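Local coordinates for nucleotidyl transferase AbiEii/AbiGii toxin family protein (Mycobacterium tuberculosis, PDB 6Y56), which is a toxin of a toxin-antitoxin system, a nucleotidyltransferase that probably blocks growth by modifying and inactivating tRNA acceptor stems, at residues L31-L34 / L35-T38; G88-G92 / G93-G97; A251-A254 / R255-R259; T264-A268 / D269-W273. One frame throughout, in Å; residues are numbered along the deposited sequence.

Contact 1 of 4, residues L31-L34 / L35-T38; sequences LLYL and LSQT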
# COMPACT_ATOMS: atom_id res chain seq x y z
N LEU A 31 2.07 3.76 15.78
CA LEU A 31 3.35 3.19 15.34
C LEU A 31 4.06 4.15 14.40
O LEU A 31 5.27 4.36 14.51
CB LEU A 31 3.11 1.84 14.67
CG LEU A 31 4.30 1.02 14.16
CD1 LEU A 31 3.92 -0.43 14.00
CD2 LEU A 31 4.82 1.51 12.81
N LEU A 32 3.32 4.74 13.46
CA LEU A 32 3.91 5.68 12.52
C LEU A 32 4.43 6.92 13.25
O LEU A 32 5.50 7.45 12.90
CB LEU A 32 2.91 6.03 11.43
CG LEU A 32 2.61 4.88 10.45
CD1 LEU A 32 1.32 5.14 9.67
CD2 LEU A 32 3.78 4.66 9.50
N TYR A 33 3.72 7.36 14.28
CA TYR A 33 4.24 8.46 15.11
C TYR A 33 5.57 8.07 15.74
O TYR A 33 6.54 8.83 15.70
CB TYR A 33 3.21 8.81 16.19
CG TYR A 33 3.72 9.85 17.17
CD1 TYR A 33 3.92 11.17 16.78
CD2 TYR A 33 4.02 9.52 18.49
CE1 TYR A 33 4.39 12.13 17.66
CE2 TYR A 33 4.49 10.48 19.38
CZ TYR A 33 4.67 11.78 18.95
OH TYR A 33 5.13 12.73 19.82
N LEU A 34 5.64 6.89 16.34
CA LEU A 34 6.90 6.44 16.93
C LEU A 34 8.03 6.44 15.91
O LEU A 34 9.11 6.97 16.17
CB LEU A 34 6.70 5.03 17.50
CG LEU A 34 8.00 4.35 17.92
CD1 LEU A 34 8.53 4.97 19.20
CD2 LEU A 34 7.80 2.84 18.03
N LEU A 35 7.79 5.87 14.74
CA LEU A 35 8.83 5.84 13.71
C LEU A 35 9.25 7.25 13.33
O LEU A 35 10.45 7.52 13.14
CB LEU A 35 8.33 5.11 12.47
CG LEU A 35 8.07 3.61 12.62
CD1 LEU A 35 7.73 3.00 11.27
CD2 LEU A 35 9.26 2.87 13.23
N SER A 36 8.29 8.17 13.23
CA SER A 36 8.63 9.52 12.79
C SER A 36 9.50 10.23 13.81
O SER A 36 10.25 11.14 13.45
CB SER A 36 7.36 10.34 12.56
OG SER A 36 6.74 10.71 13.78
N GLN A 37 9.40 9.84 15.07
CA GLN A 37 10.21 10.47 16.11
C GLN A 37 11.62 9.90 16.19
O GLN A 37 12.47 10.53 16.84
CB GLN A 37 9.53 10.32 17.47
CG GLN A 37 8.27 11.17 17.63
CD GLN A 37 8.58 12.65 17.88
OE1 GLN A 37 8.38 13.49 17.00
NE2 GLN A 37 9.05 12.96 19.08
N THR A 38 11.89 8.76 15.57
CA THR A 38 13.11 8.01 15.82
C THR A 38 13.93 7.72 14.57
O THR A 38 15.16 7.73 14.63
CB THR A 38 12.77 6.68 16.51
OG1 THR A 38 11.83 6.90 17.59
CG2 THR A 38 14.01 6.02 17.06

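Contact 2 of 4, residues G88-G92 / G93-G97; sequences GARVG and GFEFG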
# COMPACT_ATOMS: atom_id res chain seq x y z
N GLY A 88 8.39 -4.73 20.58
CA GLY A 88 8.40 -4.43 21.99
C GLY A 88 8.10 -2.99 22.35
O GLY A 88 8.04 -2.67 23.54
N ALA A 89 7.91 -2.13 21.36
CA ALA A 89 7.70 -0.71 21.62
C ALA A 89 6.32 -0.46 22.22
O ALA A 89 5.35 -1.16 21.93
CB ALA A 89 7.82 0.09 20.32
N ARG A 90 6.25 0.58 23.04
CA ARG A 90 5.00 1.08 23.56
C ARG A 90 4.83 2.53 23.10
O ARG A 90 5.80 3.29 23.05
CB ARG A 90 4.97 1.00 25.10
CG ARG A 90 3.82 1.77 25.74
CD ARG A 90 3.63 1.41 27.21
NE ARG A 90 3.36 -0.01 27.38
CZ ARG A 90 2.17 -0.57 27.20
NH1 ARG A 90 2.01 -1.88 27.36
NH2 ARG A 90 1.13 0.18 26.84
N VAL A 91 3.62 2.87 22.70
CA VAL A 91 3.26 4.25 22.40
C VAL A 91 1.96 4.47 23.14
O VAL A 91 0.91 3.98 22.72
CB VAL A 91 3.09 4.52 20.90
CG1 VAL A 91 2.75 5.98 20.66
CG2 VAL A 91 4.34 4.12 20.12
N GLY A 92 2.04 5.16 24.28
CA GLY A 92 0.86 5.30 25.12
C GLY A 92 0.34 3.93 25.51
O GLY A 92 1.08 3.07 26.00
N GLY A 93 -0.95 3.71 25.26
CA GLY A 93 -1.60 2.47 25.63
C GLY A 93 -1.26 1.27 24.76
O GLY A 93 -1.59 0.15 25.15
N PHE A 94 -0.64 1.48 23.60
CA PHE A 94 -0.40 0.38 22.68
C PHE A 94 0.99 -0.22 22.88
O PHE A 94 1.97 0.50 23.04
CB PHE A 94 -0.48 0.84 21.22
CG PHE A 94 -1.87 1.22 20.78
CD1 PHE A 94 -2.78 0.26 20.37
CD2 PHE A 94 -2.25 2.55 20.81
CE1 PHE A 94 -4.06 0.63 19.97
CE2 PHE A 94 -3.52 2.93 20.41
CZ PHE A 94 -4.43 1.97 19.98
N GLU A 95 1.06 -1.55 22.80
CA GLU A 95 2.32 -2.27 22.70
C GLU A 95 2.33 -3.02 21.38
O GLU A 95 1.30 -3.53 20.94
CB GLU A 95 2.46 -3.29 23.85
CG GLU A 95 3.85 -3.93 23.92
CD GLU A 95 3.92 -5.04 24.95
OE1 GLU A 95 3.13 -5.02 25.92
OE2 GLU A 95 4.78 -5.94 24.79
N PHE A 96 3.50 -3.06 20.75
CA PHE A 96 3.66 -3.64 19.43
C PHE A 96 4.65 -4.79 19.47
O PHE A 96 5.58 -4.82 20.27
CB PHE A 96 4.19 -2.59 18.45
CG PHE A 96 3.27 -1.41 18.31
CD1 PHE A 96 2.24 -1.42 17.38
CD2 PHE A 96 3.39 -0.31 19.14
CE1 PHE A 96 1.38 -0.35 17.25
CE2 PHE A 96 2.53 0.77 19.01
CZ PHE A 96 1.52 0.75 18.07
N GLY A 97 4.43 -5.74 18.57
CA GLY A 97 5.40 -6.81 18.36
C GLY A 97 5.38 -7.19 16.90
O GLY A 97 4.34 -7.10 16.23
O HOH W 1 3.81 -4.11 28.37

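Contact 3 of 4, residues A251-A254 / R255-R259; sequences AWEA and RVRKR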
# COMPACT_ATOMS: atom_id res chain seq x y z
N ALA A 251 -19.50 -3.32 -9.43
CA ALA A 251 -19.38 -1.91 -9.77
C ALA A 251 -17.92 -1.48 -9.84
O ALA A 251 -17.51 -0.77 -10.76
CB ALA A 251 -20.15 -1.06 -8.76
N TRP A 252 -17.11 -1.91 -8.87
CA TRP A 252 -15.69 -1.56 -8.88
C TRP A 252 -14.98 -2.16 -10.09
O TRP A 252 -14.19 -1.47 -10.75
CB TRP A 252 -15.02 -2.06 -7.59
CG TRP A 252 -15.60 -1.53 -6.32
CD1 TRP A 252 -16.37 -0.42 -6.15
CD2 TRP A 252 -15.45 -2.12 -5.02
NE1 TRP A 252 -16.71 -0.28 -4.83
CE2 TRP A 252 -16.16 -1.31 -4.11
CE3 TRP A 252 -14.79 -3.25 -4.55
CZ2 TRP A 252 -16.22 -1.60 -2.75
CZ3 TRP A 252 -14.84 -3.54 -3.20
CH2 TRP A 252 -15.57 -2.72 -2.32
N GLU A 253 -15.22 -3.44 -10.37
CA GLU A 253 -14.57 -4.08 -11.51
C GLU A 253 -14.89 -3.35 -12.80
O GLU A 253 -14.00 -3.13 -13.64
CB GLU A 253 -15.00 -5.55 -11.60
CG GLU A 253 -14.19 -6.38 -12.58
CD GLU A 253 -14.67 -6.27 -14.03
OE1 GLU A 253 -13.90 -6.62 -14.94
OE2 GLU A 253 -15.82 -5.83 -14.25
N ALA A 254 -16.15 -2.96 -12.98
CA ALA A 254 -16.55 -2.28 -14.21
C ALA A 254 -15.90 -0.91 -14.32
O ALA A 254 -15.40 -0.55 -15.39
CB ALA A 254 -18.08 -2.16 -14.27
N ARG A 255 -15.89 -0.14 -13.22
CA ARG A 255 -15.29 1.19 -13.28
C ARG A 255 -13.79 1.11 -13.54
O ARG A 255 -13.25 1.90 -14.32
CB ARG A 255 -15.56 2.00 -12.01
CG ARG A 255 -15.07 3.45 -12.13
CD ARG A 255 -14.77 4.12 -10.81
NE ARG A 255 -15.97 4.71 -10.22
CZ ARG A 255 -16.02 5.25 -9.01
NH1 ARG A 255 -14.93 5.29 -8.25
NH2 ARG A 255 -17.16 5.76 -8.55
N VAL A 256 -13.11 0.17 -12.88
CA VAL A 256 -11.67 0.03 -13.05
C VAL A 256 -11.34 -0.40 -14.48
O VAL A 256 -10.48 0.18 -15.14
CB VAL A 256 -11.10 -0.94 -11.99
CG1 VAL A 256 -9.68 -1.40 -12.34
CG2 VAL A 256 -11.14 -0.30 -10.61
N ARG A 257 -12.04 -1.42 -14.98
CA ARG A 257 -11.77 -1.90 -16.33
C ARG A 257 -11.98 -0.80 -17.36
O ARG A 257 -11.21 -0.69 -18.32
CB ARG A 257 -12.66 -3.11 -16.63
CG ARG A 257 -12.53 -3.64 -18.05
CD ARG A 257 -12.97 -5.09 -18.13
NE ARG A 257 -14.16 -5.37 -17.33
CZ ARG A 257 -15.40 -5.13 -17.73
NH1 ARG A 257 -15.62 -4.62 -18.94
NH2 ARG A 257 -16.42 -5.41 -16.93
N LYS A 258 -13.03 0.02 -17.19
CA LYS A 258 -13.27 1.11 -18.13
C LYS A 258 -12.24 2.21 -17.99
O LYS A 258 -11.70 2.70 -19.00
CB LYS A 258 -14.67 1.68 -17.90
CG LYS A 258 -15.02 2.77 -18.89
CD LYS A 258 -16.42 3.24 -18.62
CE LYS A 258 -16.76 4.35 -19.60
NZ LYS A 258 -18.14 4.87 -19.40
N ARG A 259 -11.96 2.63 -16.76
CA ARG A 259 -11.08 3.78 -16.58
C ARG A 259 -9.67 3.50 -17.07
O ARG A 259 -9.00 4.40 -17.60
CB ARG A 259 -11.02 4.19 -15.10
CG ARG A 259 -10.10 5.39 -14.81
CD ARG A 259 -10.62 6.65 -15.50
NE ARG A 259 -9.72 7.80 -15.44
CZ ARG A 259 -8.78 8.06 -16.34
NH1 ARG A 259 -8.58 7.23 -17.35
NH2 ARG A 259 -8.03 9.15 -16.23

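Contact 4 of 4, residues T264-A268 / D269-W273; sequences TDLDA and DEQRW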
# COMPACT_ATOMS: atom_id res chain seq x y z
N THR A 264 -4.01 0.19 -22.76
CA THR A 264 -3.86 -0.48 -24.05
C THR A 264 -2.96 0.30 -25.00
O THR A 264 -2.38 -0.31 -25.91
CB THR A 264 -5.24 -0.71 -24.67
OG1 THR A 264 -5.15 -1.78 -25.61
CG2 THR A 264 -5.75 0.53 -25.36
N ASP A 265 -2.82 1.60 -24.80
CA ASP A 265 -2.07 2.44 -25.72
C ASP A 265 -0.57 2.42 -25.44
O ASP A 265 0.08 3.47 -25.39
CB ASP A 265 -2.63 3.87 -25.72
CG ASP A 265 -4.09 3.91 -26.14
OD1 ASP A 265 -4.50 3.09 -26.99
OD2 ASP A 265 -4.84 4.76 -25.61
N LEU A 266 -0.02 1.22 -25.27
CA LEU A 266 1.41 1.06 -25.10
C LEU A 266 2.15 1.58 -26.32
O LEU A 266 1.76 1.31 -27.46
CB LEU A 266 1.74 -0.42 -24.93
CG LEU A 266 1.10 -1.14 -23.74
CD1 LEU A 266 1.44 -2.61 -23.79
CD2 LEU A 266 1.58 -0.54 -22.42
N ASP A 267 3.22 2.34 -26.09
CA ASP A 267 4.04 2.81 -27.20
C ASP A 267 5.02 1.72 -27.63
O ASP A 267 5.04 0.61 -27.08
CB ASP A 267 4.68 4.17 -26.88
CG ASP A 267 5.71 4.11 -25.77
OD1 ASP A 267 6.29 3.04 -25.52
OD2 ASP A 267 5.95 5.17 -25.15
N ALA A 268 5.83 2.02 -28.65
CA ALA A 268 6.70 0.99 -29.20
C ALA A 268 7.69 0.47 -28.16
O ALA A 268 7.93 -0.74 -28.08
CB ALA A 268 7.44 1.53 -30.44
N ASP A 269 8.25 1.37 -27.34
CA ASP A 269 9.20 0.94 -26.32
C ASP A 269 8.51 0.06 -25.27
O ASP A 269 9.01 -1.01 -24.92
CB ASP A 269 9.83 2.15 -25.65
CG ASP A 269 10.85 2.86 -26.54
OD1 ASP A 269 11.37 2.24 -27.49
OD2 ASP A 269 11.14 4.04 -26.26
N GLU A 270 7.34 0.49 -24.80
CA GLU A 270 6.59 -0.28 -23.81
C GLU A 270 6.24 -1.67 -24.34
O GLU A 270 6.31 -2.66 -23.59
CB GLU A 270 5.34 0.52 -23.41
CG GLU A 270 5.72 1.71 -22.53
CD GLU A 270 4.69 2.83 -22.49
OE1 GLU A 270 3.64 2.76 -23.17
OE2 GLU A 270 4.93 3.81 -21.75
N GLN A 271 5.86 -1.76 -25.62
CA GLN A 271 5.53 -3.06 -26.19
C GLN A 271 6.74 -3.98 -26.24
O GLN A 271 6.61 -5.19 -26.06
CB GLN A 271 4.94 -2.86 -27.59
CG GLN A 271 3.58 -2.21 -27.56
CD GLN A 271 2.94 -2.14 -28.92
OE1 GLN A 271 3.08 -3.05 -29.75
NE2 GLN A 271 2.20 -1.05 -29.17
N ARG A 272 7.92 -3.42 -26.51
CA ARG A 272 9.14 -4.21 -26.46
C ARG A 272 9.44 -4.68 -25.04
O ARG A 272 9.74 -5.85 -24.80
CB ARG A 272 10.30 -3.37 -27.01
CG ARG A 272 11.64 -4.07 -27.01
CD ARG A 272 12.69 -3.31 -27.84
NE ARG A 272 13.11 -2.07 -27.20
CZ ARG A 272 12.64 -0.87 -27.53
NH1 ARG A 272 11.74 -0.75 -28.50
NH2 ARG A 272 13.06 0.20 -26.88
N TRP A 273 9.34 -3.76 -24.07
CA TRP A 273 9.69 -4.11 -22.70
C TRP A 273 8.71 -5.10 -22.11
O TRP A 273 9.09 -5.88 -21.22
CB TRP A 273 9.78 -2.85 -21.85
CG TRP A 273 10.84 -1.93 -22.35
CD1 TRP A 273 11.97 -2.27 -23.03
CD2 TRP A 273 10.85 -0.50 -22.24
NE1 TRP A 273 12.69 -1.14 -23.35
CE2 TRP A 273 12.02 -0.04 -22.88
CE3 TRP A 273 9.97 0.43 -21.67
CZ2 TRP A 273 12.34 1.32 -22.94
CZ3 TRP A 273 10.29 1.77 -21.74
CH2 TRP A 273 11.47 2.20 -22.37
O HOH W 2 2.46 5.05 -24.47
O HOH W 3 8.46 6.24 -26.02

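Contact 1 of 4, residues L31-L34 / L35-T38
Gln37 CG lies over one face of the Tyr33 ring, 4.1 Å from the ring centroid and 20° off its normal. This is a CH-pi contact, displaced toward the rim of the ring. The Gln37 amide continues over the hydroxyl end of the ring on the same face, its plane only 6° from that of the ring, and Gln37 CD comes 4.0 Å from Tyr33 OH. The bend of the glutamine at chi2 lays the amide there. Phe153 also stacks on Tyr33. Ser36 OG approaches the ring obliquely and donates instead to Tyr33 O, at 2.7 Å. Its chi1 of 74° places OG between the backbone N and the carbonyl carbon, within range of that oxygen. Tyr33 O also accepts from Gln37 N.

Two residues on, Thr38 OG1 donates back to Leu34 O at 3.1 Å, tilted from the carbonyl plane. On the buried side, Leu31 and Leu35 lie side by side and point the same way, with Leu31 CD2 3.6 Å from Leu35 CD1. They pack toward helix 76-86 and strand 68-72. All these residues belong to the C-terminal part of helix 19-38, where Gln37 and Thr38 are exposed.

Backbone bonds run from Leu35 N to Leu31 O and from Ser36 N to Leu32 O. The hydroxyls of Ser36 and Thr38 supply extra donors to carbonyls of the preceding turn, so polar bonding there does not rest on main-chain N-H groups alone.

Contact 2 of 4, residues G88-G92 / G93-G97
Val91 and Phe94 pair across a tight beta hairpin, closed by a type II' turn with Gly92 and Gly93 at its corners. Val91 N donates to Phe94 O at 2.9 Å, in the carbonyl plane. The return bond runs from Phe94 N to Val91 O at 3.1 Å, with the donor well above the carbonyl plane. Further from the turn, Phe96 N donates to Ala89 O and Gly88 N to Phe96 O. Gly92 has positive phi, as the first corner of such a turn requires.

The tightly packed side carries Val91, Phe94 and Phe96. Val91 CG2 meets Phe96 CE2 at 4.0 Å, and Ala89 O lies at the edge of the Phe96 ring. The Phe94 ring leads away from residues 88-92 toward helix 19-38, where it meets His30, and it also meets His114 edge-to-face.

The other side is looser, polar and solvent-facing at Arg90. Arg90 and Glu95 form a non-hydrogen-bonded pair there. Their salt bridge is long, 3.6 Å between Arg90 NH1 and Glu95 OE1, and their flat groups are turned 64° apart. Water 1 fills the link, accepting from Arg90 NH1 and donating to Glu95 OE1. That oxygen has a stronger partner in Arg113 on the next strand. The arginine bends at chi3 (-60°), which brings its guanidinium back over the turn. There Arg90 NH2 donates to Gly92 O at 3.0 Å, on a lone pair and in the guanidinium plane.

Contact 3 of 4, residues A251-A254 / R255-R259
Arg257 reaches back one turn to Glu253, and its side chain can be followed outward from CB. CB rests 3.3 Å from Glu253 O, the carbonyl that also accepts from Arg257 N. Beyond CG, CD passes 3.7 Å from Glu253 OE1. NE donates to Glu253 OE1 at 2.7 Å, nearly straight at 172°. CZ faces both carboxylate oxygens and lies 3.5 Å from Glu253 OE1. At the tip, NH2 donates to Glu253 OE2 at 2.8 Å and meets its syn lone pair.

The result is a side-on, two-nitrogen salt bridge of the i to i+4 kind along helix 249-259. The glutamate approaches the edge of the guanidinium, with the two planes 31° apart. Its own bend at chi2 (-84°) turns the carboxylate along the helix toward Arg257. Glu253 OE1 also accepts from Arg230 N, so the bridge ties the helix to a neighbouring loop.

The side of the helix with Trp252 and Val256 packs on helix 180-189, where Trp252 meets Tyr184 edge-to-face. Within the helix, Val256 CG2 touches Trp252 O at 3.3 Å. Arg255 extends away from the preceding turn, and its NH1 donates to Asn187 O.

Contact 4 of 4, residues T264-A268 / D269-W273
Asp267 and Glu270 form a capping box at the start of helix 268-273, with Asp267 as the N-cap. Two reciprocal hydrogen bonds define it. Glu270 N donates to Asp267 OD1 at 2.9 Å, almost straight at 173° and nearly along the C-O axis. Asp267 N donates in return to Glu270 OE1 at 3.0 Å, from above the carboxylate plane. The chi1 of Asp267 (67°) sets its carboxylate between the backbone N and the carbonyl carbon, from where OD1 can reach the first turn.

A further side-chain hydrogen bond ties the loop to the helix. Gln271 NE2 donates to Leu266 O at 2.9 Å, in its own amide plane but above the carbonyl plane. Gln271 N bonds to Asp267 O and Arg272 N to Ala268 O, the first regular bonds of the helix.

Across the contact, apolar packing comes from Leu266. Its CB lies 3.7 Å from Gln271 CG, and its side chain also touches Val204 and Val223.

Among the charged groups, the carboxylates of Asp267 and Glu270 stack with their planes 20° apart, and Asp267 OD1 is 3.6 Å from Glu270 OE1. This like-charge approach is probably eased by Arg201 of helix 196-212, which forms salt bridges with both acids. The N-terminal end of the helix should also help to stabilise negative charge here. Arg272 NE pairs with Glu283 of helix 281-292. Its NH2 makes a second salt bridge, within the helix: Arg272 NH2 donates to Asp269 OD1 at 2.7 Å, from above the carboxylate plane, with that oxygen at the edge of the guanidinium.

How the contacts relate
Contacts 1 and 2 touch and form one packed region. Leu34 CD2 meets Ala89 CB at 3.6 Å, Leu34 CB meets Val91 CG2 at 3.6 Å, and Leu31 CB meets Phe96 CE1 at 3.8 Å. The end of helix 19-38 thus lies against the hairpin at one edge of the mixed sheet. Contacts 3 and 4 sit across the chain's centre from this pair, with contacts 2 and 4 about 48 Å apart between centres. Contacts 3 and 4 do not touch; their nearest atoms are about 8 Å apart, though their helices follow each other in the chain. The centres of contacts 1 and 3 are about 37 Å apart.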